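Local coordinates for protein putative phosphosugar isomerases (Salmonella typhimurium LT2, PDB 3FKJ) that probably binds phosphosugars or related carbohydrate derivatives and probably isomerises them, at residues Lys59-Cys64 against Glu171-Tyr176; Asp177-Ala182 against Glu310-Leu315; Gln198-Arg203 against Lys290-Asp295; Gln202-Glu207 against Asp322-Ala327. One frame throughout, in Å; residues are numbered along the deposited sequence.

Interaction 1: residues Lys59-Cys64 against Glu171-Tyr176; sequences KYFLDC and EGYAQY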
loop_
_atom_site.group_PDB
_atom_site.type_symbol
_atom_site.label_atom_id
_atom_site.label_comp_id
_atom_site.label_asym_id
_atom_site.label_seq_id
_atom_site.Cartn_x
_atom_site.Cartn_y
_atom_site.Cartn_z
ATOM N N LYS A 59 6.237 -9.676 -4.480
ATOM C CA LYS A 59 5.414 -8.675 -5.159
ATOM C C LYS A 59 6.315 -7.709 -5.926
ATOM O O LYS A 59 6.145 -7.505 -7.144
ATOM C CB LYS A 59 4.510 -7.921 -4.156
ATOM C CG LYS A 59 3.560 -6.866 -4.787
ATOM C CD LYS A 59 3.556 -5.553 -4.045
ATOM C CE LYS A 59 2.454 -4.581 -4.512
ATOM N NZ LYS A 59 2.371 -4.278 -5.982
ATOM N N TYR A 60 7.307 -7.157 -5.233
ATOM C CA TYR A 60 8.222 -6.181 -5.829
ATOM C C TYR A 60 9.012 -6.771 -7.016
ATOM O O TYR A 60 9.146 -6.129 -8.075
ATOM C CB TYR A 60 9.142 -5.551 -4.741
ATOM C CG TYR A 60 10.116 -4.518 -5.280
ATOM C CD1 TYR A 60 9.667 -3.272 -5.705
ATOM C CD2 TYR A 60 11.467 -4.793 -5.411
ATOM C CE1 TYR A 60 10.525 -2.328 -6.235
ATOM C CE2 TYR A 60 12.359 -3.825 -5.969
ATOM C CZ TYR A 60 11.874 -2.598 -6.341
ATOM O OH TYR A 60 12.719 -1.639 -6.870
ATOM N N PHE A 61 9.516 -7.991 -6.855
ATOM C CA PHE A 61 10.234 -8.672 -7.930
ATOM C C PHE A 61 9.389 -8.808 -9.204
ATOM O O PHE A 61 9.841 -8.504 -10.330
ATOM C CB PHE A 61 10.715 -10.061 -7.448
ATOM C CG PHE A 61 11.424 -10.875 -8.500
ATOM C CD1 PHE A 61 12.766 -10.668 -8.769
ATOM C CD2 PHE A 61 10.753 -11.872 -9.194
ATOM C CE1 PHE A 61 13.435 -11.426 -9.732
ATOM C CE2 PHE A 61 11.411 -12.659 -10.162
ATOM C CZ PHE A 61 12.757 -12.432 -10.432
ATOM N N LEU A 62 8.149 -9.238 -9.033
ATOM C CA LEU A 62 7.274 -9.440 -10.177
ATOM C C LEU A 62 6.876 -8.114 -10.771
ATOM O O LEU A 62 6.854 -7.979 -11.973
ATOM C CB LEU A 62 6.041 -10.270 -9.803
ATOM C CG LEU A 62 6.319 -11.715 -9.350
ATOM C CD1 LEU A 62 4.990 -12.336 -8.758
ATOM C CD2 LEU A 62 6.852 -12.571 -10.520
ATOM N N ASP A 63 6.551 -7.132 -9.949
ATOM C CA ASP A 63 6.197 -5.814 -10.471
ATOM C C ASP A 63 7.330 -5.249 -11.320
ATOM O O ASP A 63 7.083 -4.594 -12.311
ATOM C CB ASP A 63 5.889 -4.824 -9.344
ATOM C CG ASP A 63 4.577 -5.105 -8.674
ATOM O OD1 ASP A 63 3.757 -5.903 -9.185
ATOM O OD2 ASP A 63 4.353 -4.492 -7.627
ATOM N N CYS A 64 8.566 -5.510 -10.915
ATOM C CA CYS A 64 9.725 -5.081 -11.676
ATOM C C CYS A 64 10.008 -5.915 -12.917
ATOM O O CYS A 64 10.363 -5.371 -13.936
ATOM C CB CYS A 64 10.953 -5.119 -10.791
ATOM S SG CYS A 64 10.977 -3.843 -9.523
ATOM N N GLU A 171 7.777 -16.801 -18.163
ATOM C CA GLU A 171 8.383 -15.841 -19.083
ATOM C C GLU A 171 9.868 -16.087 -19.313
ATOM O O GLU A 171 10.465 -15.522 -20.218
ATOM C CB GLU A 171 8.183 -14.410 -18.556
ATOM C CG GLU A 171 6.745 -13.996 -18.431
ATOM C CD GLU A 171 6.538 -12.565 -17.906
ATOM O OE1 GLU A 171 5.477 -12.327 -17.271
ATOM O OE2 GLU A 171 7.380 -11.668 -18.162
ATOM N N GLY A 172 10.463 -16.905 -18.477
ATOM C CA GLY A 172 11.909 -17.037 -18.414
ATOM C C GLY A 172 12.525 -15.893 -17.622
ATOM O O GLY A 172 11.956 -14.816 -17.504
ATOM N N TYR A 173 13.708 -16.138 -17.076
ATOM C CA TYR A 173 14.409 -15.128 -16.333
ATOM C C TYR A 173 15.878 -15.363 -16.475
ATOM O O TYR A 173 16.389 -16.356 -15.971
ATOM C CB TYR A 173 14.014 -15.184 -14.855
ATOM C CG TYR A 173 14.701 -14.153 -14.006
ATOM C CD1 TYR A 173 14.685 -12.786 -14.374
ATOM C CD2 TYR A 173 15.335 -14.512 -12.828
ATOM C CE1 TYR A 173 15.304 -11.808 -13.572
ATOM C CE2 TYR A 173 15.955 -13.550 -12.014
ATOM C CZ TYR A 173 15.926 -12.192 -12.393
ATOM O OH TYR A 173 16.529 -11.246 -11.611
ATOM N N ALA A 174 16.541 -14.437 -17.165
ATOM C CA ALA A 174 17.973 -14.559 -17.495
ATOM C C ALA A 174 18.839 -14.654 -16.271
ATOM O O ALA A 174 19.828 -15.345 -16.304
ATOM C CB ALA A 174 18.438 -13.387 -18.359
ATOM N N GLN A 175 18.473 -13.971 -15.187
ATOM C CA GLN A 175 19.235 -14.041 -13.936
ATOM C C GLN A 175 18.823 -15.120 -12.939
ATOM O O GLN A 175 19.208 -15.071 -11.755
ATOM C CB GLN A 175 19.229 -12.671 -13.242
ATOM C CG GLN A 175 20.206 -11.693 -13.873
ATOM C CD GLN A 175 19.676 -11.126 -15.150
ATOM O OE1 GLN A 175 18.560 -10.639 -15.187
ATOM N NE2 GLN A 175 20.487 -11.164 -16.210
ATOM N N TYR A 176 18.074 -16.118 -13.384
ATOM C CA TYR A 176 17.659 -17.220 -12.480
ATOM C C TYR A 176 18.793 -17.814 -11.649
ATOM O O TYR A 176 18.695 -17.942 -10.410
ATOM C CB TYR A 176 17.001 -18.327 -13.301
ATOM C CG TYR A 176 16.419 -19.488 -12.528
ATOM C CD1 TYR A 176 15.109 -19.461 -12.092
ATOM C CD2 TYR A 176 17.177 -20.634 -12.260
ATOM C CE1 TYR A 176 14.561 -20.537 -11.403
ATOM C CE2 TYR A 176 16.622 -21.721 -11.572
ATOM C CZ TYR A 176 15.307 -21.650 -11.168
ATOM O OH TYR A 176 14.745 -22.664 -10.478
#
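The ring of F61 drives its outer edge into one face of Y173. The two side chains come from opposite directions and form a T-shaped (edge-to-face) pair, with planes at 87° and centroids 5.2 Å apart. F61 CZ reaches the tyrosine face off-centre, lying 3.7 Å from Y173 CE2, while F61 CE1 sits beside the phenol end, 3.6 Å from Y173 OH. Both rings are carried out by CG standing anti to the backbone N (chi1 178° for F61, -180° for Y173), which throws F61 off helix 56-65 and turns Y173 toward it. On the other face of Y173 the backbone N of Q175 lies over the ring centre, inside the type I turn Y173-Y176 that leads into helix 176-184. The contact joins a helix of the SIS domain, which flanks its parallel sheet, to the connection between helices 155-170 and 176-184. Near by in that connection, the carboxylate of E171 accepts hydrogen bonds from the backbone N of S67 and K68, just past the end of helix 56-65. L167 of helix 155-170 touches both F61 and Y173.

Interaction 2: residues Asp177-Ala182 against Glu310-Leu315; sequences DELVSA and EYFCGL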
loop_
_atom_site.group_PDB
_atom_site.type_symbol
_atom_site.label_atom_id
_atom_site.label_comp_id
_atom_site.label_asym_id
_atom_site.label_seq_id
_atom_site.Cartn_x
_atom_site.Cartn_y
_atom_site.Cartn_z
ATOM N N ASP A 177 19.859 -18.202 -12.340
ATOM C CA ASP A 177 20.990 -18.825 -11.693
ATOM C C ASP A 177 21.632 -17.833 -10.731
ATOM O O ASP A 177 22.045 -18.209 -9.636
ATOM C CB ASP A 177 22.025 -19.307 -12.737
ATOM C CG ASP A 177 21.590 -20.573 -13.495
ATOM O OD1 ASP A 177 20.629 -21.264 -13.096
ATOM O OD2 ASP A 177 22.244 -20.880 -14.510
ATOM N N GLU A 178 21.713 -16.566 -11.136
ATOM C CA GLU A 178 22.309 -15.525 -10.286
ATOM C C GLU A 178 21.547 -15.340 -8.970
ATOM O O GLU A 178 22.150 -15.133 -7.919
ATOM C CB GLU A 178 22.395 -14.178 -11.018
ATOM C CG GLU A 178 23.797 -13.716 -11.316
ATOM C CD GLU A 178 24.661 -13.533 -10.058
ATOM O OE1 GLU A 178 25.593 -14.341 -9.867
ATOM O OE2 GLU A 178 24.410 -12.585 -9.273
ATOM N N LEU A 179 20.224 -15.420 -9.033
ATOM C CA LEU A 179 19.396 -15.178 -7.857
ATOM C C LEU A 179 19.418 -16.417 -6.948
ATOM O O LEU A 179 19.447 -16.291 -5.730
ATOM C CB LEU A 179 17.976 -14.763 -8.267
ATOM C CG LEU A 179 17.065 -14.064 -7.231
ATOM C CD1 LEU A 179 16.086 -13.181 -7.923
ATOM C CD2 LEU A 179 16.341 -15.060 -6.361
ATOM N N VAL A 180 19.450 -17.603 -7.553
ATOM C CA VAL A 180 19.525 -18.858 -6.823
ATOM C C VAL A 180 20.823 -18.961 -6.044
ATOM O O VAL A 180 20.835 -19.466 -4.917
ATOM C CB VAL A 180 19.380 -20.076 -7.766
ATOM C CG1 VAL A 180 19.869 -21.353 -7.087
ATOM C CG2 VAL A 180 17.921 -20.226 -8.246
ATOM N N SER A 181 21.915 -18.482 -6.631
ATOM C CA SER A 181 23.208 -18.554 -5.948
ATOM C C SER A 181 23.329 -17.361 -4.993
ATOM O O SER A 181 23.965 -17.490 -3.964
ATOM C CB SER A 181 24.390 -18.685 -6.941
ATOM O OG SER A 181 24.853 -17.433 -7.384
ATOM N N ALA A 182 22.674 -16.226 -5.307
ATOM C CA ALA A 182 22.532 -15.123 -4.335
ATOM C C ALA A 182 21.843 -15.644 -3.078
ATOM O O ALA A 182 22.301 -15.403 -1.969
ATOM C CB ALA A 182 21.740 -13.969 -4.916
ATOM N N GLU A 310 19.434 -6.146 -5.133
ATOM C CA GLU A 310 18.379 -5.193 -4.791
ATOM C C GLU A 310 17.161 -5.952 -4.309
ATOM O O GLU A 310 16.528 -5.533 -3.357
ATOM C CB GLU A 310 18.029 -4.322 -5.995
ATOM C CG GLU A 310 16.795 -3.438 -5.828
ATOM C CD GLU A 310 16.393 -2.758 -7.110
ATOM O OE1 GLU A 310 17.290 -2.301 -7.846
ATOM O OE2 GLU A 310 15.183 -2.677 -7.379
ATOM N N TYR A 311 16.851 -7.087 -4.945
ATOM C CA TYR A 311 15.640 -7.850 -4.608
ATOM C C TYR A 311 15.647 -8.501 -3.215
ATOM O O TYR A 311 14.595 -8.938 -2.749
ATOM C CB TYR A 311 15.307 -8.873 -5.703
ATOM C CG TYR A 311 14.943 -8.229 -7.039
ATOM C CD1 TYR A 311 13.952 -7.274 -7.111
ATOM C CD2 TYR A 311 15.615 -8.544 -8.200
ATOM C CE1 TYR A 311 13.645 -6.658 -8.268
ATOM C CE2 TYR A 311 15.287 -7.930 -9.396
ATOM C CZ TYR A 311 14.304 -6.976 -9.423
ATOM O OH TYR A 311 13.920 -6.320 -10.588
ATOM N N PHE A 312 16.808 -8.529 -2.539
ATOM C CA PHE A 312 16.932 -9.142 -1.192
ATOM C C PHE A 312 16.955 -8.123 -0.068
ATOM O O PHE A 312 17.084 -8.513 1.107
ATOM C CB PHE A 312 18.242 -9.960 -1.059
ATOM C CG PHE A 312 18.311 -11.128 -1.966
ATOM C CD1 PHE A 312 18.638 -10.956 -3.302
ATOM C CD2 PHE A 312 18.012 -12.408 -1.496
ATOM C CE1 PHE A 312 18.697 -12.052 -4.170
ATOM C CE2 PHE A 312 18.047 -13.487 -2.354
ATOM C CZ PHE A 312 18.388 -13.304 -3.706
ATOM N N CYS A 313 16.890 -6.832 -0.420
ATOM C CA CYS A 313 16.963 -5.761 0.584
ATOM C C CYS A 313 15.881 -5.878 1.654
ATOM O O CYS A 313 16.178 -5.710 2.816
ATOM C CB CYS A 313 16.915 -4.375 -0.052
ATOM S SG CYS A 313 18.469 -3.931 -0.856
ATOM N N GLY A 314 14.648 -6.191 1.266
ATOM C CA GLY A 314 13.561 -6.284 2.244
ATOM C C GLY A 314 13.799 -7.439 3.203
ATOM O O GLY A 314 13.658 -7.298 4.396
ATOM N N LEU A 315 14.145 -8.593 2.645
ATOM C CA LEU A 315 14.475 -9.776 3.423
ATOM C C LEU A 315 15.624 -9.538 4.402
ATOM O O LEU A 315 15.558 -9.916 5.562
ATOM C CB LEU A 315 14.850 -10.913 2.490
ATOM C CG LEU A 315 13.789 -11.490 1.567
ATOM C CD1 LEU A 315 14.420 -12.615 0.773
ATOM C CD2 LEU A 315 12.601 -11.989 2.356
#
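From its CB, F312 heads for helix 176-184 and ends between L179 and A182, less than one turn apart. CG stands beside the backbone N (chi1 -64°), and this torsion sends the ring away from the backbone of 310-315. The inner ring atoms leave the contact to the far end. There F312 CE1 approaches the methyl of A182, 3.7 Å from A182 CB, and at longer range faces L179 CG. The tip does most of the touching: F312 CZ lies 3.6 Å from A182 CB and 3.8 Å from L179 CD2. The helix backbone joins in, L179 O being 3.8 Å from F312 CZ, at the ring edge and near its plane, where the slightly positive C-H rim suits an oxygen. L179 passes the phenylalanine at a slant; all three residues are buried, and the side-chain contacts are apolar. F312 ends a 3-10 segment that leads into helix 313-331, so the contact ties helix 176-184, which follows the five-stranded sheet, to the start of the helix that follows the four-stranded sheet. Around it F183 of helix 176-184 adds an edge-to-face ring, with L160 of helix 155-170 and L304 of a loop beside it.

Interaction 3: residues Gln198-Arg203 against Lys290-Asp295; sequences QEDAQR and KLQLID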
loop_
_atom_site.group_PDB
_atom_site.type_symbol
_atom_site.label_atom_id
_atom_site.label_comp_id
_atom_site.label_asym_id
_atom_site.label_seq_id
_atom_site.Cartn_x
_atom_site.Cartn_y
_atom_site.Cartn_z
ATOM N N GLN A 198 25.113 -5.280 16.337
ATOM C CA GLN A 198 24.908 -5.463 17.787
ATOM C C GLN A 198 25.176 -4.191 18.559
ATOM O O GLN A 198 24.421 -3.825 19.446
ATOM C CB GLN A 198 25.811 -6.558 18.369
ATOM C CG GLN A 198 25.590 -7.961 17.792
ATOM C CD GLN A 198 24.203 -8.517 18.059
ATOM O OE1 GLN A 198 23.590 -8.222 19.093
ATOM N NE2 GLN A 198 23.694 -9.332 17.119
ATOM N N GLU A 199 26.265 -3.517 18.223
ATOM C CA GLU A 199 26.673 -2.338 18.975
ATOM C C GLU A 199 25.717 -1.202 18.689
ATOM O O GLU A 199 25.190 -0.580 19.603
ATOM C CB GLU A 199 28.097 -1.935 18.586
ATOM C CG GLU A 199 28.778 -0.975 19.538
ATOM C CD GLU A 199 30.305 -0.932 19.350
ATOM O OE1 GLU A 199 30.833 -1.580 18.416
ATOM O OE2 GLU A 199 30.987 -0.244 20.147
ATOM N N ASP A 200 25.487 -0.946 17.404
ATOM C CA ASP A 200 24.560 0.114 16.995
ATOM C C ASP A 200 23.168 -0.077 17.618
ATOM O O ASP A 200 22.577 0.890 18.090
ATOM C CB ASP A 200 24.465 0.210 15.467
ATOM C CG ASP A 200 23.717 1.456 15.003
ATOM O OD1 ASP A 200 24.127 2.561 15.376
ATOM O OD2 ASP A 200 22.709 1.332 14.266
ATOM N N ALA A 201 22.694 -1.324 17.649
ATOM C CA ALA A 201 21.372 -1.679 18.174
ATOM C C ALA A 201 21.236 -1.327 19.640
ATOM O O ALA A 201 20.192 -0.836 20.069
ATOM C CB ALA A 201 21.115 -3.155 17.967
ATOM N N GLN A 202 22.295 -1.585 20.403
ATOM C CA GLN A 202 22.370 -1.209 21.824
ATOM C C GLN A 202 22.257 0.287 22.052
ATOM O O GLN A 202 21.620 0.752 22.986
ATOM C CB GLN A 202 23.698 -1.689 22.438
ATOM C CG GLN A 202 23.762 -3.167 22.720
ATOM C CD GLN A 202 22.473 -3.667 23.331
ATOM O OE1 GLN A 202 21.996 -3.108 24.314
ATOM N NE2 GLN A 202 21.871 -4.688 22.721
ATOM N N ARG A 203 22.927 1.025 21.193
ATOM C CA ARG A 203 23.036 2.462 21.296
ATOM C C ARG A 203 21.663 3.086 20.887
ATOM O O ARG A 203 21.151 4.036 21.523
ATOM C CB ARG A 203 24.253 2.837 20.432
ATOM C CG ARG A 203 24.589 4.283 20.261
ATOM C CD ARG A 203 24.313 4.747 18.815
ATOM N NE ARG A 203 23.024 5.423 18.719
ATOM C CZ ARG A 203 22.009 5.110 17.905
ATOM N NH1 ARG A 203 20.903 5.843 17.992
ATOM N NH2 ARG A 203 22.074 4.116 16.997
ATOM N N LYS A 290 15.648 12.988 14.138
ATOM C CA LYS A 290 16.296 11.888 14.828
ATOM C C LYS A 290 16.291 10.689 13.928
ATOM O O LYS A 290 15.311 9.950 13.882
ATOM C CB LYS A 290 15.571 11.547 16.130
ATOM C CG LYS A 290 16.339 10.571 17.006
ATOM C CD LYS A 290 15.577 10.267 18.270
ATOM C CE LYS A 290 16.405 9.515 19.266
ATOM N NZ LYS A 290 15.870 9.713 20.617
ATOM N N LEU A 291 17.396 10.494 13.217
ATOM C CA LEU A 291 17.446 9.489 12.156
ATOM C C LEU A 291 18.250 8.270 12.594
ATOM O O LEU A 291 19.369 8.402 13.020
ATOM C CB LEU A 291 18.016 10.107 10.868
ATOM C CG LEU A 291 18.283 9.176 9.668
ATOM C CD1 LEU A 291 17.030 8.384 9.245
ATOM C CD2 LEU A 291 18.878 9.983 8.501
ATOM N N GLN A 292 17.642 7.088 12.521
ATOM C CA GLN A 292 18.362 5.816 12.563
ATOM C C GLN A 292 18.378 5.318 11.132
ATOM O O GLN A 292 17.316 5.016 10.548
ATOM C CB GLN A 292 17.649 4.789 13.440
ATOM C CG GLN A 292 18.253 3.364 13.375
ATOM C CD GLN A 292 19.648 3.312 13.991
ATOM O OE1 GLN A 292 19.933 4.036 14.927
ATOM N NE2 GLN A 292 20.520 2.468 13.448
ATOM N N LEU A 293 19.567 5.281 10.551
ATOM C CA LEU A 293 19.750 4.742 9.223
ATOM C C LEU A 293 20.144 3.273 9.323
ATOM O O LEU A 293 21.050 2.926 10.054
ATOM C CB LEU A 293 20.825 5.541 8.488
ATOM C CG LEU A 293 21.068 5.211 7.010
ATOM C CD1 LEU A 293 19.793 5.259 6.163
ATOM C CD2 LEU A 293 22.115 6.168 6.485
ATOM N N ILE A 294 19.442 2.408 8.604
ATOM C CA ILE A 294 19.878 1.017 8.431
ATOM C C ILE A 294 20.030 0.774 6.936
ATOM O O ILE A 294 19.048 0.730 6.206
ATOM C CB ILE A 294 18.881 0.034 9.068
ATOM C CG1 ILE A 294 18.693 0.393 10.569
ATOM C CG2 ILE A 294 19.382 -1.393 8.885
ATOM C CD1 ILE A 294 17.640 -0.399 11.303
ATOM N N ASP A 295 21.281 0.635 6.486
ATOM C CA ASP A 295 21.592 0.620 5.062
ATOM C C ASP A 295 21.916 -0.788 4.588
ATOM O O ASP A 295 22.910 -1.374 5.037
ATOM C CB ASP A 295 22.782 1.556 4.778
ATOM C CG ASP A 295 23.095 1.679 3.275
ATOM O OD1 ASP A 295 22.351 1.088 2.439
ATOM O OD2 ASP A 295 24.072 2.382 2.925
#
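The guanidinium of R203 and the side-chain amide of Q292 lie almost coplanar, 6° apart, and meet along their edges; the carboxylate of D200 comes to the same amide turned by 43°. Q292 uses both ends of its amide. Q292 OE1 accepts from R203 NH2 at 3.0 Å in a fairly straight bond (162°), in the carbonyl plane and on a lone pair. Q292 NE2 gives a shorter, more bent bond to D200 OD2, 2.6 Å long, on the syn lone pair of the carboxylate. The triangle is completed within helix 198-208, where R203 NH2 also reaches D200 OD1 at 3.0 Å in a salt bridge, tilted from the guanidinium and arriving from above the carboxylate plane. Bends at chi2 and chi3 of R203 fold the long chain back so that its tip can serve both partners, while the bend at chi2 of Q292 presents the amide from strand 290-295, an edge strand of the four-stranded parallel sheet within this chain. D200 OD2 takes a further hydrogen bond from Y324 OH. With an acceptor at NE2 and a donor at OE1, the amide of the buried Q292 is fixed in rotation, and the opposite charges of D200 and R203 probably polarise it.

Interaction 4: residues Gln202-Glu207 against Asp322-Ala327; sequences QRFAAE and DVYNLA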
loop_
_atom_site.group_PDB
_atom_site.type_symbol
_atom_site.label_atom_id
_atom_site.label_comp_id
_atom_site.label_asym_id
_atom_site.label_seq_id
_atom_site.Cartn_x
_atom_site.Cartn_y
_atom_site.Cartn_z
ATOM N N GLN A 202 22.295 -1.585 20.403
ATOM C CA GLN A 202 22.370 -1.209 21.824
ATOM C C GLN A 202 22.257 0.287 22.052
ATOM O O GLN A 202 21.620 0.752 22.986
ATOM C CB GLN A 202 23.698 -1.689 22.438
ATOM C CG GLN A 202 23.762 -3.167 22.720
ATOM C CD GLN A 202 22.473 -3.667 23.331
ATOM O OE1 GLN A 202 21.996 -3.108 24.314
ATOM N NE2 GLN A 202 21.871 -4.688 22.721
ATOM N N ARG A 203 22.927 1.025 21.193
ATOM C CA ARG A 203 23.036 2.462 21.296
ATOM C C ARG A 203 21.663 3.086 20.887
ATOM O O ARG A 203 21.151 4.036 21.523
ATOM C CB ARG A 203 24.253 2.837 20.432
ATOM C CG ARG A 203 24.589 4.283 20.261
ATOM C CD ARG A 203 24.313 4.747 18.815
ATOM N NE ARG A 203 23.024 5.423 18.719
ATOM C CZ ARG A 203 22.009 5.110 17.905
ATOM N NH1 ARG A 203 20.903 5.843 17.992
ATOM N NH2 ARG A 203 22.074 4.116 16.997
ATOM N N PHE A 204 21.053 2.491 19.862
ATOM C CA PHE A 204 19.685 2.778 19.441
ATOM C C PHE A 204 18.648 2.585 20.567
ATOM O O PHE A 204 17.862 3.515 20.882
ATOM C CB PHE A 204 19.346 1.886 18.243
ATOM C CG PHE A 204 17.894 1.882 17.869
ATOM C CD1 PHE A 204 17.362 2.885 17.078
ATOM C CD2 PHE A 204 17.055 0.870 18.299
ATOM C CE1 PHE A 204 16.055 2.880 16.736
ATOM C CE2 PHE A 204 15.716 0.859 17.934
ATOM C CZ PHE A 204 15.218 1.853 17.157
ATOM N N ALA A 205 18.636 1.385 21.148
ATOM C CA ALA A 205 17.750 1.060 22.277
ATOM C C ALA A 205 17.855 2.105 23.391
ATOM O O ALA A 205 16.845 2.672 23.797
ATOM C CB ALA A 205 18.072 -0.305 22.807
ATOM N N ALA A 206 19.081 2.394 23.850
ATOM C CA ALA A 206 19.287 3.377 24.926
ATOM C C ALA A 206 18.785 4.778 24.527
ATOM O O ALA A 206 18.188 5.486 25.340
ATOM C CB ALA A 206 20.743 3.435 25.373
ATOM N N GLU A 207 18.999 5.173 23.276
ATOM C CA GLU A 207 18.640 6.532 22.851
ATOM C C GLU A 207 17.195 6.717 22.387
ATOM O O GLU A 207 16.697 7.850 22.378
ATOM C CB GLU A 207 19.621 7.034 21.797
ATOM C CG GLU A 207 20.942 7.442 22.441
ATOM C CD GLU A 207 22.125 7.383 21.499
ATOM O OE1 GLU A 207 21.950 7.767 20.323
ATOM O OE2 GLU A 207 23.233 6.981 21.950
ATOM N N ASP A 322 15.496 -7.604 13.689
ATOM C CA ASP A 322 15.337 -8.480 14.873
ATOM C C ASP A 322 16.271 -8.050 15.978
ATOM O O ASP A 322 15.907 -8.107 17.158
ATOM C CB ASP A 322 15.600 -9.956 14.547
ATOM C CG ASP A 322 14.398 -10.660 13.898
ATOM O OD1 ASP A 322 13.267 -10.155 13.990
ATOM O OD2 ASP A 322 14.580 -11.745 13.307
ATOM N N VAL A 323 17.457 -7.586 15.586
ATOM C CA VAL A 323 18.499 -7.203 16.550
ATOM C C VAL A 323 18.102 -5.893 17.218
ATOM O O VAL A 323 18.098 -5.800 18.434
ATOM C CB VAL A 323 19.934 -7.114 15.894
ATOM C CG1 VAL A 323 21.014 -6.746 16.949
ATOM C CG2 VAL A 323 20.270 -8.423 15.146
ATOM N N TYR A 324 17.719 -4.895 16.419
ATOM C CA TYR A 324 17.301 -3.622 16.974
ATOM C C TYR A 324 16.051 -3.784 17.832
ATOM O O TYR A 324 15.964 -3.176 18.879
ATOM C CB TYR A 324 17.037 -2.608 15.874
ATOM C CG TYR A 324 18.275 -2.156 15.163
ATOM C CD1 TYR A 324 18.781 -2.880 14.097
ATOM C CD2 TYR A 324 18.940 -1.001 15.556
ATOM C CE1 TYR A 324 19.929 -2.479 13.439
ATOM C CE2 TYR A 324 20.075 -0.587 14.897
ATOM C CZ TYR A 324 20.572 -1.330 13.833
ATOM O OH TYR A 324 21.719 -0.930 13.153
ATOM N N ASN A 325 15.101 -4.603 17.369
ATOM C CA ASN A 325 13.849 -4.860 18.093
ATOM C C ASN A 325 14.003 -5.475 19.472
ATOM O O ASN A 325 13.272 -5.095 20.399
ATOM C CB ASN A 325 12.886 -5.716 17.282
ATOM C CG ASN A 325 12.512 -5.088 15.975
ATOM O OD1 ASN A 325 12.727 -3.902 15.769
ATOM N ND2 ASN A 325 11.957 -5.882 15.070
ATOM N N LEU A 326 14.922 -6.432 19.609
ATOM C CA LEU A 326 15.234 -7.008 20.919
ATOM C C LEU A 326 15.933 -5.969 21.808
ATOM O O LEU A 326 15.577 -5.783 22.973
ATOM C CB LEU A 326 16.115 -8.257 20.769
ATOM C CG LEU A 326 16.210 -9.238 21.940
ATOM C CD1 LEU A 326 14.837 -9.819 22.246
ATOM C CD2 LEU A 326 17.204 -10.325 21.622
ATOM N N ALA A 327 16.943 -5.302 21.268
ATOM C CA ALA A 327 17.621 -4.244 22.012
ATOM C C ALA A 327 16.640 -3.174 22.536
ATOM O O ALA A 327 16.741 -2.739 23.687
ATOM C CB ALA A 327 18.699 -3.608 21.161
HETATM O O HOH W 1 18.984 -2.835 25.125
#
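A327 O has a water 2.7 Å away that also lies 3.1 Å from Q202 OE1, placed to link the two helices. The bend at chi2 of Q202 (-43°) brings its amide back toward the neighbouring helix, where Q202 NE2 comes to rest 3.7 Å from A327 CB. Beneath this water the backbones are close: the alanines A205 and A327 face each other with their CA atoms 5.3 Å apart, and CB of A205 lies against CB of A327. Residues so small allow the axes of the short segments 202-207 and 322-327 to approach to 8.4 Å at a crossing angle of -40°. Both helices, 198-208 and 313-331, belong to the C-terminal half of the chain, whose four-stranded parallel sheet with flanking helices is consistent with a second SIS-like unit, as in the sugar isomerases of the GlmS type. Toward that sheet the contact turns aromatic. Y324 directs its edge at the face of F204, planes at 84°, in a T-shaped pair whose closest atoms are F204 CD2 and Y324 CD2, 3.8 Å apart. The phenol OH continues past F204 to D200, and Q292 of strand 290-295 touches both rings. Within helix 198-208, E207 OE1 lies in the guanidinium plane of R203, gripped side-on by R203 NE (3.0 Å) and R203 NH1, which reach it from one face of the carboxylate, out of its plane.

In the fold
From the N terminus, interaction 1 is the first to close: helix 56-65 meets the 171-176 connection after all five strands of the first sheet have been laid down, four of them inside this loop. Interaction 2 opens at once, on the helix that follows, and closes only at 310-315, after the whole four-stranded sheet. Interactions 1 and 2 touch, F61 packing on both Y311 and L179. Interaction 3 is nested in the loop of interaction 2, whereas interaction 4, which shares helix 313-331 with it, crosses it. Interactions 3 and 4 start from the same helix, 198-208, tying it to strand 290-295 and helix 313-331. Interactions 1 and 4 lie on opposite sides of the chain's centre.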